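Local atomic coordinates of putative alpha KG dependent 2,4-D dioxygenase (Burkholderia xenovorans, PDB entry 5J92), a protein that probably acts as an iron(II)- and 2-oxoglutarate-dependent dioxygenase of the TfdA family, holding its iron in a two-histidine, one-aspartate site. Residues A[47-52]-A[267-272]; A[119-124]-A[150-155]; A[154-159]-A[248-253]; A[252-255]-A[259-262]. All blocks are in the same frame, centred on the assembly; numbering follows the deposited sequence. Where two conformers were deposited one is given.

Interaction 1: residues A[47-52]-A[267-272]. With FE2 (Fe (II) ion), chain E.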
loop_
_atom_site.group_PDB
_atom_site.type_symbol
_atom_site.label_atom_id
_atom_site.label_comp_id
_atom_site.label_asym_id
_atom_site.label_seq_id
_atom_site.Cartn_x
_atom_site.Cartn_y
_atom_site.Cartn_z
ATOM N N GLN A 47 11.779 19.348 -16.163
ATOM C CA GLN A 47 11.613 18.114 -16.917
ATOM C C GLN A 47 11.829 16.884 -16.039
ATOM O O GLN A 47 10.930 16.046 -15.914
ATOM C CB GLN A 47 12.578 18.098 -18.112
ATOM C CG GLN A 47 12.547 16.786 -18.899
ATOM C CD GLN A 47 13.389 16.831 -20.176
ATOM O OE1 GLN A 47 14.125 17.788 -20.421
ATOM N NE2 GLN A 47 13.269 15.797 -20.993
ATOM N N TYR A 48 13.016 16.758 -15.421
ATOM C CA TYR A 48 13.346 15.634 -14.540
ATOM C C TYR A 48 13.370 16.110 -13.088
ATOM O O TYR A 48 14.391 16.650 -12.635
ATOM C CB TYR A 48 14.713 15.043 -14.889
ATOM C CG TYR A 48 14.934 14.637 -16.325
ATOM C CD1 TYR A 48 14.592 13.348 -16.771
ATOM C CD2 TYR A 48 15.513 15.529 -17.233
ATOM C CE1 TYR A 48 14.824 12.961 -18.098
ATOM C CE2 TYR A 48 15.758 15.146 -18.554
ATOM C CZ TYR A 48 15.406 13.870 -18.976
ATOM O OH TYR A 48 15.637 13.493 -20.278
ATOM N N PRO A 49 12.321 15.879 -12.299
ATOM C CA PRO A 49 12.317 16.376 -10.905
ATOM C C PRO A 49 13.359 15.721 -9.992
ATOM O O PRO A 49 13.554 16.210 -8.860
ATOM C CB PRO A 49 10.886 16.073 -10.427
ATOM C CG PRO A 49 10.386 15.024 -11.338
ATOM C CD PRO A 49 11.045 15.255 -12.673
ATOM N N VAL A 50 14.028 14.652 -10.437
ATOM C CA VAL A 50 15.160 14.049 -9.727
ATOM C C VAL A 50 16.406 14.291 -10.566
ATOM O O VAL A 50 16.473 13.856 -11.723
ATOM C CB VAL A 50 14.980 12.541 -9.477
ATOM C CG1 VAL A 50 16.218 11.964 -8.730
ATOM C CG2 VAL A 50 13.690 12.239 -8.713
ATOM N N LEU A 51 17.377 15.013 -10.000
ATOM C CA LEU A 51 18.647 15.288 -10.654
ATOM C C LEU A 51 19.780 14.681 -9.831
ATOM O O LEU A 51 19.840 14.856 -8.601
ATOM C CB LEU A 51 18.861 16.803 -10.834
ATOM C CG LEU A 51 17.879 17.545 -11.749
ATOM C CD1 LEU A 51 18.162 19.044 -11.750
ATOM C CD2 LEU A 51 17.974 17.010 -13.168
ATOM N N ILE A 52 20.673 13.983 -10.518
ATOM C CA ILE A 52 21.775 13.238 -9.915
ATOM C C ILE A 52 23.071 13.865 -10.401
ATOM O O ILE A 52 23.334 13.894 -11.612
ATOM C CB ILE A 52 21.732 11.754 -10.311
ATOM C CG1 ILE A 52 20.395 11.139 -9.917
ATOM C CG2 ILE A 52 22.920 11.016 -9.731
ATOM C CD1 ILE A 52 19.889 10.155 -10.951
ATOM N N ARG A 267 7.814 19.201 -4.949
ATOM C CA ARG A 267 6.582 19.736 -5.523
ATOM C C ARG A 267 5.995 18.841 -6.602
ATOM O O ARG A 267 4.858 19.081 -7.015
ATOM C CB ARG A 267 6.835 21.131 -6.104
ATOM C CG ARG A 267 7.375 22.126 -5.085
ATOM C CD ARG A 267 7.850 23.412 -5.740
ATOM N NE ARG A 267 9.030 23.211 -6.580
ATOM C CZ ARG A 267 9.733 24.205 -7.111
ATOM N NH1 ARG A 267 9.367 25.466 -6.881
ATOM N NH2 ARG A 267 10.796 23.945 -7.864
ATOM N N ALA A 268 6.736 17.819 -7.057
ATOM C CA ALA A 268 6.285 16.932 -8.119
ATOM C C ALA A 268 6.394 15.457 -7.759
ATOM O O ALA A 268 6.135 14.608 -8.615
ATOM C CB ALA A 268 7.090 17.186 -9.404
ATOM N N LEU A 269 6.785 15.121 -6.533
ATOM C CA LEU A 269 7.162 13.750 -6.241
ATOM C C LEU A 269 6.673 13.314 -4.876
ATOM O O LEU A 269 6.331 14.126 -4.015
ATOM C CB LEU A 269 8.687 13.560 -6.257
ATOM C CG LEU A 269 9.410 13.863 -7.558
ATOM C CD1 LEU A 269 10.853 14.126 -7.269
ATOM C CD2 LEU A 269 9.238 12.645 -8.482
ATOM N N MET A 270 6.673 12.000 -4.709
ATOM C CA MET A 270 6.809 11.342 -3.430
ATOM C C MET A 270 8.104 10.551 -3.508
ATOM O O MET A 270 8.600 10.242 -4.604
ATOM C CB MET A 270 5.624 10.413 -3.127
ATOM C CG MET A 270 4.383 11.124 -2.578
ATOM S SD MET A 270 3.193 9.986 -1.859
ATOM C CE MET A 270 2.962 8.830 -3.195
ATOM N N HIS A 271 8.670 10.252 -2.351
ATOM C CA HIS A 271 9.857 9.410 -2.335
ATOM C C HIS A 271 9.824 8.555 -1.079
ATOM O O HIS A 271 9.068 8.817 -0.141
ATOM C CB HIS A 271 11.138 10.236 -2.378
ATOM C CG HIS A 271 11.378 11.001 -1.120
ATOM N ND1 HIS A 271 10.719 12.178 -0.828
ATOM C CD2 HIS A 271 12.166 10.734 -0.054
ATOM C CE1 HIS A 271 11.101 12.606 0.360
ATOM N NE2 HIS A 271 11.984 11.752 0.845
ATOM N N ARG A 272 10.674 7.536 -1.060
ATOM C CA ARG A 272 10.787 6.695 0.119
ATOM C C ARG A 272 12.145 6.026 0.087
ATOM O O ARG A 272 12.709 5.811 -0.987
ATOM C CB ARG A 272 9.677 5.635 0.181
ATOM C CG ARG A 272 9.820 4.531 -0.876
ATOM C CD ARG A 272 8.724 3.463 -0.780
ATOM N NE ARG A 272 8.944 2.404 -1.773
ATOM C CZ ARG A 272 8.329 1.224 -1.762
ATOM N NH1 ARG A 272 7.454 0.961 -0.814
ATOM N NH2 ARG A 272 8.605 0.299 -2.689
HETATM FE FE FE2 E . 12.060 12.430 3.187
#

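Interaction 2: residues A[119-124]-A[150-155]. With FE2 (Fe (II) ion), chain E.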
loop_
_atom_site.group_PDB
_atom_site.type_symbol
_atom_site.label_atom_id
_atom_site.label_comp_id
_atom_site.label_asym_id
_atom_site.label_seq_id
_atom_site.Cartn_x
_atom_site.Cartn_y
_atom_site.Cartn_z
ATOM N N ARG A 119 10.433 5.034 5.209
ATOM C CA ARG A 119 10.156 3.888 4.349
ATOM C C ARG A 119 8.753 3.933 3.760
ATOM O O ARG A 119 8.417 3.090 2.922
ATOM C CB ARG A 119 10.362 2.580 5.119
ATOM C CG ARG A 119 11.795 2.356 5.545
ATOM C CD ARG A 119 11.935 1.101 6.381
ATOM N NE ARG A 119 13.337 0.843 6.691
ATOM C CZ ARG A 119 13.771 -0.216 7.354
ATOM N NH1 ARG A 119 12.910 -1.132 7.786
ATOM N NH2 ARG A 119 15.070 -0.357 7.586
ATOM N N ARG A 120 7.944 4.900 4.182
ATOM C CA ARG A 120 6.620 5.135 3.628
ATOM C C ARG A 120 6.677 6.304 2.648
ATOM O O ARG A 120 7.377 7.296 2.886
ATOM C CB ARG A 120 5.617 5.404 4.764
ATOM C CG ARG A 120 5.360 4.148 5.631
ATOM C CD ARG A 120 5.140 4.444 7.104
ATOM N NE ARG A 120 4.820 3.234 7.872
ATOM C CZ ARG A 120 5.714 2.464 8.495
ATOM N NH1 ARG A 120 7.005 2.760 8.447
ATOM N NH2 ARG A 120 5.325 1.396 9.181
ATOM N N TRP A 121 5.947 6.177 1.537
ATOM C CA TRP A 121 5.940 7.222 0.510
ATOM C C TRP A 121 5.488 8.559 1.088
ATOM O O TRP A 121 4.423 8.653 1.708
ATOM C CB TRP A 121 4.998 6.850 -0.635
ATOM C CG TRP A 121 5.434 5.723 -1.512
ATOM C CD1 TRP A 121 4.939 4.449 -1.512
ATOM C CD2 TRP A 121 6.424 5.775 -2.554
ATOM N NE1 TRP A 121 5.573 3.701 -2.493
ATOM C CE2 TRP A 121 6.486 4.498 -3.136
ATOM C CE3 TRP A 121 7.264 6.786 -3.046
ATOM C CZ2 TRP A 121 7.354 4.197 -4.190
ATOM C CZ3 TRP A 121 8.131 6.484 -4.104
ATOM C CH2 TRP A 121 8.160 5.202 -4.655
ATOM N N HIS A 122 6.282 9.607 0.870
ATOM C CA HIS A 122 5.915 10.914 1.407
ATOM C C HIS A 122 6.560 12.016 0.567
ATOM O O HIS A 122 7.436 11.764 -0.261
ATOM C CB HIS A 122 6.327 11.012 2.881
ATOM C CG HIS A 122 7.799 10.903 3.084
ATOM N ND1 HIS A 122 8.484 9.716 2.914
ATOM C CD2 HIS A 122 8.729 11.835 3.405
ATOM C CE1 HIS A 122 9.771 9.917 3.130
ATOM N NE2 HIS A 122 9.947 11.192 3.432
ATOM N N SER A 123 6.087 13.243 0.769
ATOM C CA SER A 123 6.694 14.453 0.220
ATOM C C SER A 123 7.163 15.316 1.388
ATOM O O SER A 123 6.396 15.549 2.329
ATOM C CB SER A 123 5.703 15.227 -0.656
ATOM O OG SER A 123 6.318 16.370 -1.247
ATOM N N ASP A 124 8.423 15.757 1.343
ATOM C CA ASP A 124 9.071 16.358 2.514
ATOM C C ASP A 124 8.316 17.563 3.056
ATOM O O ASP A 124 8.015 18.507 2.320
ATOM C CB ASP A 124 10.504 16.763 2.181
ATOM C CG ASP A 124 11.426 15.567 2.135
ATOM O OD1 ASP A 124 10.915 14.484 2.487
ATOM O OD2 ASP A 124 12.619 15.706 1.761
ATOM N N GLN A 150 13.579 5.645 -3.763
ATOM C CA GLN A 150 12.632 5.520 -4.854
ATOM C C GLN A 150 11.809 6.795 -4.969
ATOM O O GLN A 150 11.521 7.457 -3.966
ATOM C CB GLN A 150 11.711 4.307 -4.653
ATOM C CG GLN A 150 12.465 2.995 -4.533
ATOM C CD GLN A 150 11.560 1.767 -4.581
ATOM O OE1 GLN A 150 10.400 1.800 -4.151
ATOM N NE2 GLN A 150 12.098 0.668 -5.112
ATOM N N PHE A 151 11.446 7.140 -6.207
ATOM C CA PHE A 151 10.764 8.391 -6.504
ATOM C C PHE A 151 9.554 8.093 -7.367
ATOM O O PHE A 151 9.671 7.405 -8.386
ATOM C CB PHE A 151 11.697 9.389 -7.210
ATOM C CG PHE A 151 12.905 9.754 -6.399
ATOM C CD1 PHE A 151 12.840 10.793 -5.482
ATOM C CD2 PHE A 151 14.097 9.040 -6.533
ATOM C CE1 PHE A 151 13.949 11.137 -4.713
ATOM C CE2 PHE A 151 15.212 9.370 -5.772
ATOM C CZ PHE A 151 15.135 10.426 -4.856
ATOM N N ALA A 152 8.402 8.619 -6.968
ATOM C CA ALA A 152 7.152 8.410 -7.683
ATOM C C ALA A 152 6.692 9.724 -8.294
ATOM O O ALA A 152 6.558 10.734 -7.588
ATOM C CB ALA A 152 6.086 7.826 -6.758
ATOM N N ASP A 153 6.453 9.708 -9.603
ATOM C CA ASP A 153 6.128 10.925 -10.352
ATOM C C ASP A 153 4.645 11.261 -10.188
ATOM O O ASP A 153 3.784 10.587 -10.764
ATOM C CB ASP A 153 6.493 10.736 -11.820
ATOM C CG ASP A 153 6.389 12.036 -12.633
ATOM O OD1 ASP A 153 5.677 12.980 -12.201
ATOM O OD2 ASP A 153 7.027 12.090 -13.715
ATOM N N MET A 154 4.342 12.299 -9.400
ATOM C CA MET A 154 2.957 12.716 -9.187
ATOM C C MET A 154 2.352 13.442 -10.391
ATOM O O MET A 154 1.119 13.581 -10.459
ATOM C CB MET A 154 2.857 13.624 -7.954
ATOM C CG MET A 154 3.260 12.954 -6.638
ATOM S SD MET A 154 2.253 11.508 -6.259
ATOM C CE MET A 154 3.320 10.202 -6.789
ATOM N N ARG A 155 3.185 13.963 -11.299
ATOM C CA ARG A 155 2.669 14.538 -12.544
ATOM C C ARG A 155 2.172 13.434 -13.469
ATOM O O ARG A 155 1.056 13.504 -14.002
ATOM C CB ARG A 155 3.757 15.355 -13.250
ATOM C CG ARG A 155 4.610 16.211 -12.329
ATOM C CD ARG A 155 5.898 16.633 -13.017
ATOM N NE ARG A 155 6.685 15.460 -13.431
ATOM C CZ ARG A 155 7.795 15.506 -14.166
ATOM N NH1 ARG A 155 8.283 16.677 -14.581
ATOM N NH2 ARG A 155 8.433 14.374 -14.475
HETATM FE FE FE2 E . 12.060 12.430 3.187
#

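Interaction 3: residues A[154-159]-A[248-253]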
loop_
_atom_site.group_PDB
_atom_site.type_symbol
_atom_site.label_atom_id
_atom_site.label_comp_id
_atom_site.label_asym_id
_atom_site.label_seq_id
_atom_site.Cartn_x
_atom_site.Cartn_y
_atom_site.Cartn_z
ATOM N N MET A 154 4.342 12.299 -9.400
ATOM C CA MET A 154 2.957 12.716 -9.187
ATOM C C MET A 154 2.352 13.442 -10.391
ATOM O O MET A 154 1.119 13.581 -10.459
ATOM C CB MET A 154 2.857 13.624 -7.954
ATOM C CG MET A 154 3.260 12.954 -6.638
ATOM S SD MET A 154 2.253 11.508 -6.259
ATOM C CE MET A 154 3.320 10.202 -6.789
ATOM N N ARG A 155 3.185 13.963 -11.299
ATOM C CA ARG A 155 2.669 14.538 -12.544
ATOM C C ARG A 155 2.172 13.434 -13.469
ATOM O O ARG A 155 1.056 13.504 -14.002
ATOM C CB ARG A 155 3.757 15.355 -13.250
ATOM C CG ARG A 155 4.610 16.211 -12.329
ATOM C CD ARG A 155 5.898 16.633 -13.017
ATOM N NE ARG A 155 6.685 15.460 -13.431
ATOM C CZ ARG A 155 7.795 15.506 -14.166
ATOM N NH1 ARG A 155 8.283 16.677 -14.581
ATOM N NH2 ARG A 155 8.433 14.374 -14.475
ATOM N N ALA A 156 3.010 12.409 -13.680
ATOM C CA ALA A 156 2.622 11.275 -14.503
ATOM C C ALA A 156 1.394 10.585 -13.928
ATOM O O ALA A 156 0.492 10.180 -14.670
ATOM C CB ALA A 156 3.792 10.285 -14.613
ATOM N N ALA A 157 1.338 10.449 -12.600
ATOM C CA ALA A 157 0.176 9.825 -11.981
ATOM C C ALA A 157 -1.078 10.648 -12.234
ATOM O O ALA A 157 -2.142 10.097 -12.534
ATOM C CB ALA A 157 0.409 9.649 -10.479
ATOM N N TYR A 158 -0.977 11.970 -12.099
ATOM C CA TYR A 158 -2.132 12.812 -12.401
ATOM C C TYR A 158 -2.543 12.650 -13.859
ATOM O O TYR A 158 -3.731 12.494 -14.165
ATOM C CB TYR A 158 -1.838 14.279 -12.080
ATOM C CG TYR A 158 -2.986 15.182 -12.453
ATOM C CD1 TYR A 158 -4.051 15.363 -11.594
ATOM C CD2 TYR A 158 -3.013 15.830 -13.679
ATOM C CE1 TYR A 158 -5.117 16.170 -11.933
ATOM C CE2 TYR A 158 -4.067 16.645 -14.029
ATOM C CZ TYR A 158 -5.116 16.812 -13.146
ATOM O OH TYR A 158 -6.175 17.606 -13.494
ATOM N N ASP A 159 -1.560 12.665 -14.770
ATOM C CA ASP A 159 -1.854 12.596 -16.202
ATOM C C ASP A 159 -2.587 11.315 -16.563
ATOM O O ASP A 159 -3.430 11.308 -17.470
ATOM C CB ASP A 159 -0.569 12.696 -17.023
ATOM C CG ASP A 159 0.079 14.057 -16.941
ATOM O OD1 ASP A 159 -0.598 15.019 -16.495
ATOM O OD2 ASP A 159 1.268 14.168 -17.330
ATOM N N PRO A 248 4.594 0.697 -10.727
ATOM C CA PRO A 248 5.973 0.802 -11.247
ATOM C C PRO A 248 6.134 1.778 -12.407
ATOM O O PRO A 248 7.199 2.400 -12.545
ATOM C CB PRO A 248 6.312 -0.644 -11.659
ATOM C CG PRO A 248 4.996 -1.367 -11.694
ATOM C CD PRO A 248 4.113 -0.694 -10.685
ATOM N N GLN A 249 5.106 1.952 -13.235
ATOM C CA GLN A 249 5.249 2.881 -14.350
ATOM C C GLN A 249 5.423 4.327 -13.902
ATOM O O GLN A 249 5.786 5.168 -14.733
ATOM C CB GLN A 249 4.049 2.753 -15.300
ATOM C CG GLN A 249 2.681 3.125 -14.710
ATOM C CD GLN A 249 1.921 1.905 -14.189
ATOM O OE1 GLN A 249 2.521 0.961 -13.672
ATOM N NE2 GLN A 249 0.591 1.921 -14.329
ATOM N N PHE A 250 5.169 4.647 -12.625
ATOM C CA PHE A 250 5.348 6.000 -12.120
ATOM C C PHE A 250 6.569 6.126 -11.216
ATOM O O PHE A 250 6.779 7.194 -10.635
ATOM C CB PHE A 250 4.099 6.458 -11.349
ATOM C CG PHE A 250 2.830 6.352 -12.133
ATOM C CD1 PHE A 250 2.727 6.911 -13.404
ATOM C CD2 PHE A 250 1.753 5.634 -11.627
ATOM C CE1 PHE A 250 1.557 6.794 -14.126
ATOM C CE2 PHE A 250 0.569 5.521 -12.341
ATOM C CZ PHE A 250 0.473 6.103 -13.601
ATOM N N VAL A 251 7.370 5.065 -11.076
ATOM C CA VAL A 251 8.421 4.998 -10.064
ATOM C C VAL A 251 9.788 4.825 -10.715
ATOM O O VAL A 251 9.949 4.046 -11.665
ATOM C CB VAL A 251 8.152 3.859 -9.061
ATOM C CG1 VAL A 251 9.363 3.661 -8.133
ATOM C CG2 VAL A 251 6.891 4.210 -8.238
ATOM N N TYR A 252 10.765 5.577 -10.205
ATOM C CA TYR A 252 12.184 5.383 -10.485
ATOM C C TYR A 252 12.877 4.985 -9.186
ATOM O O TYR A 252 12.744 5.676 -8.172
ATOM C CB TYR A 252 12.818 6.661 -11.061
ATOM C CG TYR A 252 14.340 6.689 -11.025
ATOM C CD1 TYR A 252 15.091 5.863 -11.852
ATOM C CD2 TYR A 252 15.021 7.539 -10.161
ATOM C CE1 TYR A 252 16.478 5.895 -11.820
ATOM C CE2 TYR A 252 16.419 7.571 -10.112
ATOM C CZ TYR A 252 17.136 6.743 -10.953
ATOM O OH TYR A 252 18.513 6.750 -10.936
ATOM N N SER A 253 13.609 3.880 -9.221
ATOM C CA SER A 253 14.365 3.389 -8.073
ATOM C C SER A 253 15.842 3.736 -8.264
ATOM O O SER A 253 16.479 3.279 -9.223
ATOM C CB SER A 253 14.166 1.878 -7.916
ATOM O OG SER A 253 14.821 1.389 -6.750
#

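Interaction 4: residues A[252-255]-A[259-262]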
loop_
_atom_site.group_PDB
_atom_site.type_symbol
_atom_site.label_atom_id
_atom_site.label_comp_id
_atom_site.label_asym_id
_atom_site.label_seq_id
_atom_site.Cartn_x
_atom_site.Cartn_y
_atom_site.Cartn_z
ATOM N N TYR A 252 10.765 5.577 -10.205
ATOM C CA TYR A 252 12.184 5.383 -10.485
ATOM C C TYR A 252 12.877 4.985 -9.186
ATOM O O TYR A 252 12.744 5.676 -8.172
ATOM C CB TYR A 252 12.818 6.661 -11.061
ATOM C CG TYR A 252 14.340 6.689 -11.025
ATOM C CD1 TYR A 252 15.091 5.863 -11.852
ATOM C CD2 TYR A 252 15.021 7.539 -10.161
ATOM C CE1 TYR A 252 16.478 5.895 -11.820
ATOM C CE2 TYR A 252 16.419 7.571 -10.112
ATOM C CZ TYR A 252 17.136 6.743 -10.953
ATOM O OH TYR A 252 18.513 6.750 -10.936
ATOM N N SER A 253 13.609 3.880 -9.221
ATOM C CA SER A 253 14.365 3.389 -8.073
ATOM C C SER A 253 15.842 3.736 -8.264
ATOM O O SER A 253 16.479 3.279 -9.223
ATOM C CB SER A 253 14.166 1.878 -7.916
ATOM O OG SER A 253 14.821 1.389 -6.750
ATOM N N HIS A 254 16.385 4.565 -7.382
ATOM C CA HIS A 254 17.757 5.018 -7.559
ATOM C C HIS A 254 18.716 4.071 -6.851
ATOM O O HIS A 254 18.692 3.963 -5.615
ATOM C CB HIS A 254 17.953 6.442 -7.049
ATOM C CG HIS A 254 19.323 6.975 -7.322
ATOM N ND1 HIS A 254 19.769 7.245 -8.601
ATOM C CD2 HIS A 254 20.358 7.244 -6.495
ATOM C CE1 HIS A 254 21.013 7.687 -8.543
ATOM N NE2 HIS A 254 21.394 7.693 -7.277
ATOM N N GLU A 255 19.569 3.401 -7.636
ATOM C CA GLU A 255 20.684 2.627 -7.095
ATOM C C GLU A 255 21.833 3.584 -6.805
ATOM O O GLU A 255 22.418 4.164 -7.726
ATOM C CB GLU A 255 21.120 1.532 -8.069
ATOM C CG GLU A 255 20.089 0.430 -8.278
ATOM C CD GLU A 255 19.928 -0.459 -7.060
ATOM O OE1 GLU A 255 20.791 -0.420 -6.154
ATOM O OE2 GLU A 255 18.927 -1.199 -6.996
ATOM N N ARG A 259 29.113 9.155 -3.316
ATOM C CA ARG A 259 29.213 10.581 -3.625
ATOM C C ARG A 259 28.296 11.022 -4.767
ATOM O O ARG A 259 28.548 12.062 -5.403
ATOM C CB ARG A 259 30.657 10.998 -3.915
ATOM C CG ARG A 259 31.575 10.967 -2.698
ATOM C CD ARG A 259 31.098 11.902 -1.598
ATOM N NE ARG A 259 32.071 11.911 -0.510
ATOM C CZ ARG A 259 32.340 12.959 0.255
ATOM N NH1 ARG A 259 31.700 14.105 0.067
ATOM N NH2 ARG A 259 33.256 12.857 1.206
ATOM N N ASP A 260 27.215 10.277 -5.004
ATOM C CA ASP A 260 26.087 10.814 -5.741
ATOM C C ASP A 260 25.509 11.974 -4.935
ATOM O O ASP A 260 25.261 11.837 -3.731
ATOM C CB ASP A 260 24.986 9.767 -5.910
ATOM C CG ASP A 260 25.175 8.845 -7.107
ATOM O OD1 ASP A 260 26.080 9.040 -7.940
ATOM O OD2 ASP A 260 24.351 7.914 -7.208
ATOM N N LEU A 261 25.281 13.105 -5.585
ATOM C CA LEU A 261 24.439 14.156 -5.022
ATOM C C LEU A 261 23.104 14.088 -5.751
ATOM O O LEU A 261 23.032 14.356 -6.957
ATOM C CB LEU A 261 25.086 15.532 -5.162
ATOM C CG LEU A 261 24.651 16.647 -4.205
ATOM C CD1 LEU A 261 25.371 17.935 -4.549
ATOM C CD2 LEU A 261 23.160 16.888 -4.232
ATOM N N VAL A 262 22.047 13.744 -5.025
ATOM C CA VAL A 262 20.718 13.607 -5.608
ATOM C C VAL A 262 19.856 14.740 -5.071
ATOM O O VAL A 262 19.719 14.913 -3.850
ATOM C CB VAL A 262 20.083 12.239 -5.315
ATOM C CG1 VAL A 262 18.655 12.188 -5.885
ATOM C CG2 VAL A 262 20.934 11.127 -5.910
HETATM O O HOH W 1 24.383 5.989 -9.080
#

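Interaction 1: residues A[47-52]-A[267-272]
Pro49 and Leu269 meet through purely apolar contacts, and no hydrogen bond joins 47-52 to 267-272. The pyrrolidine ring of Pro49 lies across the branched end of Leu269, the two side chains crossing at about a right angle. Pro49 CB touches Leu269 CD1 at 3.7 Å, while Pro49 CG meets the other methyl, Leu269 CD2, at 3.9 Å, so the ring spans both branches. Leu269 CD1 is shared, for Val50 CG2 also reaches it at 3.7 Å. With Leu269 CG set anti to its carbonyl carbon (chi1 -60°), the fork extends toward the proline and the valine. Ala268 adds a single methyl, its CB 4.1 Å from Pro49 CB; so small a side chain suits the place where the two backbones come closest, 6.7 Å between the CA atoms of Pro49 and Ala268.

The fold here is the double-stranded beta-helix of the cupin clan. Strand 50-53 belongs to the larger mixed sheet and strand 269-273 to the smaller antiparallel one, and these buried aliphatic groups fill the space between the two sheets. Trp264, from the larger sheet, also packs on Leu269.

Metal coordination falls to His271, two residues beyond Leu269, whose NE2 binds the iron at 2.4 Å; His122 and Asp124 complete the protein ligands. The imidazole reaches the metal with CG placed between the backbone N and the carbonyl carbon (chi1 69°). Farther along, Arg272 forms a salt bridge with Glu243 of the second subunit.

Interaction 2: residues A[119-124]-A[150-155]
Trp121 lays the six-membered end of its indole against strand 149-153, joining the loop that carries the HxD part of the HxD...H iron motif to the smaller sheet of the cupin-type core. The tight part is at Ala152 and the strand backbone. Ala152 CB lies 3.6 Å from Trp121 CZ3; a bare methyl lets the broad ring settle close to the strand. The same CZ3 comes obliquely to within 3.5 Å of Gln150 O, and Trp121 CH2 touches Gln150 CB at 3.7 Å. Trp121 CG stands beside the backbone N (chi1 -70°), and the far end of the indole thereby extends to the strand.

Packing slackens only toward the amide of Gln150, whose OE1 is 3.9 Å from Trp121 CZ2, with the amide and indole planes 26° apart. That amide is held by others: OE1 accepts from Arg272 NH2, and NE2 bonds Ser253 OG. Both Trp121 and Gln150 remain partly exposed.

Beyond the tryptophan the loop turns to the metal, where His122 NE2 and Asp124 OD1 each bind the iron at 2.5 Å and His271 supplies the third protein ligand. The rotation of the His122 ring is fixed from behind, as ND1 donates to Arg120 O at 2.7 Å with an N-H...O angle of 158°, the oxygen lying near the ring plane.

Interaction 3: residues A[154-159]-A[248-253]
The short helix 154-159 lies beside the 3-10 segment 248-250, closest at Ala156 and Phe250, whose CA atoms are 6.4 Å apart. Phe250 carries almost the whole contact from its side, and two small residues of the helix receive it. Ala157 CA sits over the ring, 4.0 Å from the centroid and 12° off the normal, a CH-pi contact with the C-H donor over the face. Ala156 touches farther out: its CB is 3.7 Å from Phe250 CD1, and its carbonyl oxygen approaches Phe250 CE1 obliquely at 3.6 Å. Ala157 CB is looser, 4.4 Å from Phe250 CD2. Alanines suit these positions because their short side chains allow an aromatic ring to come down onto the helix backbone itself.

This is the junction at which strand 149-153 of the smaller cupin-type sheet passes directly into a helix, next to the start of its antiparallel neighbour 251-254. Phe250 is also bonded through its backbone to Asp153, the N-cap residue of the helix, so one residue meets both the end of the strand and the helix that follows it.

Both faces of the ring are covered: opposite Ala157, CG of the preceding residue Gln249 lies 3.7 Å above the plane of the Phe250 ring and over its centre, using the methylene part of a residue otherwise exposed. Phe250 CG stands anti to the carbonyl carbon (chi1 -55°), which directs the ring at the helix. Helix 231-245 closes in from another quarter: Phe244 meets the Phe250 ring, with planes about 45° apart, and Ala245 touches Ala157.

Interaction 4: residues A[252-255]-A[259-262]
Segments 252-255 and 259-262 flank a three-residue connection, yet their backbones stay well apart: CA atoms are 9.3 Å from each other at His254 and Val262 and 9.9 Å at Glu255 and Asp260, so side chains and a water must span the gap. His254 does most of it. CG set anti to the backbone N (chi1 -175°) carries the imidazole across, and NE2 donates to Asp260 OD2 at 3.0 Å, with a bent N-H...O angle of 147°. The oxygen lies near the ring plane, but the nitrogen meets it from above the carboxylate, whose plane is turned 46° from that of the ring.

The other ring nitrogen is also engaged: His254 ND1 shares a hydrogen bond of 2.7 Å with Tyr252 OH. Histidine fits here because it can link partners on both sides of its ring. Asp260 OD2 gathers further donors, taking a bond from Ser257 N in the connection and another from a water at 2.7 Å. That water also donates to Glu255 O, linking the Glu255 backbone to the Asp260 carboxylate. Next to the hydrogen bond, Val262 CG2 packs at 3.7 Å against His254 NE2, the two side chains sliding past each other; a beta-branched residue suits its place in strand 261-265.

In this double-stranded beta-helix core, the His-carboxylate hydrogen bond ties strand 251-254 of the smaller sheet to the residue just before strand 261-265 of the larger, and Val262 adds the contact to the strand itself.

How the interactions relate
Interactions 1, 3 and 4 are buried, whereas interaction 2 is only partly so. Interactions 1 and 4 both connect the larger sheet to the smaller, the former by aliphatic groups alone and the latter by a polar bridge; Val50 and Val262 pack together between them. The segments of interactions 2 and 3 overlap at Met154 and Arg155, but interaction 2 packs on the strand and interaction 3 on the helix after it; both set an aromatic ring against alanine. Strand 149-153 pairs on its two sides with 251-254 and 269-273, placing all four contacts around one small sheet. Interactions 1 and 2 together supply the three protein ligands of the iron, and His271 N bonds His122 O, whereas interaction 3 lies away from the metal.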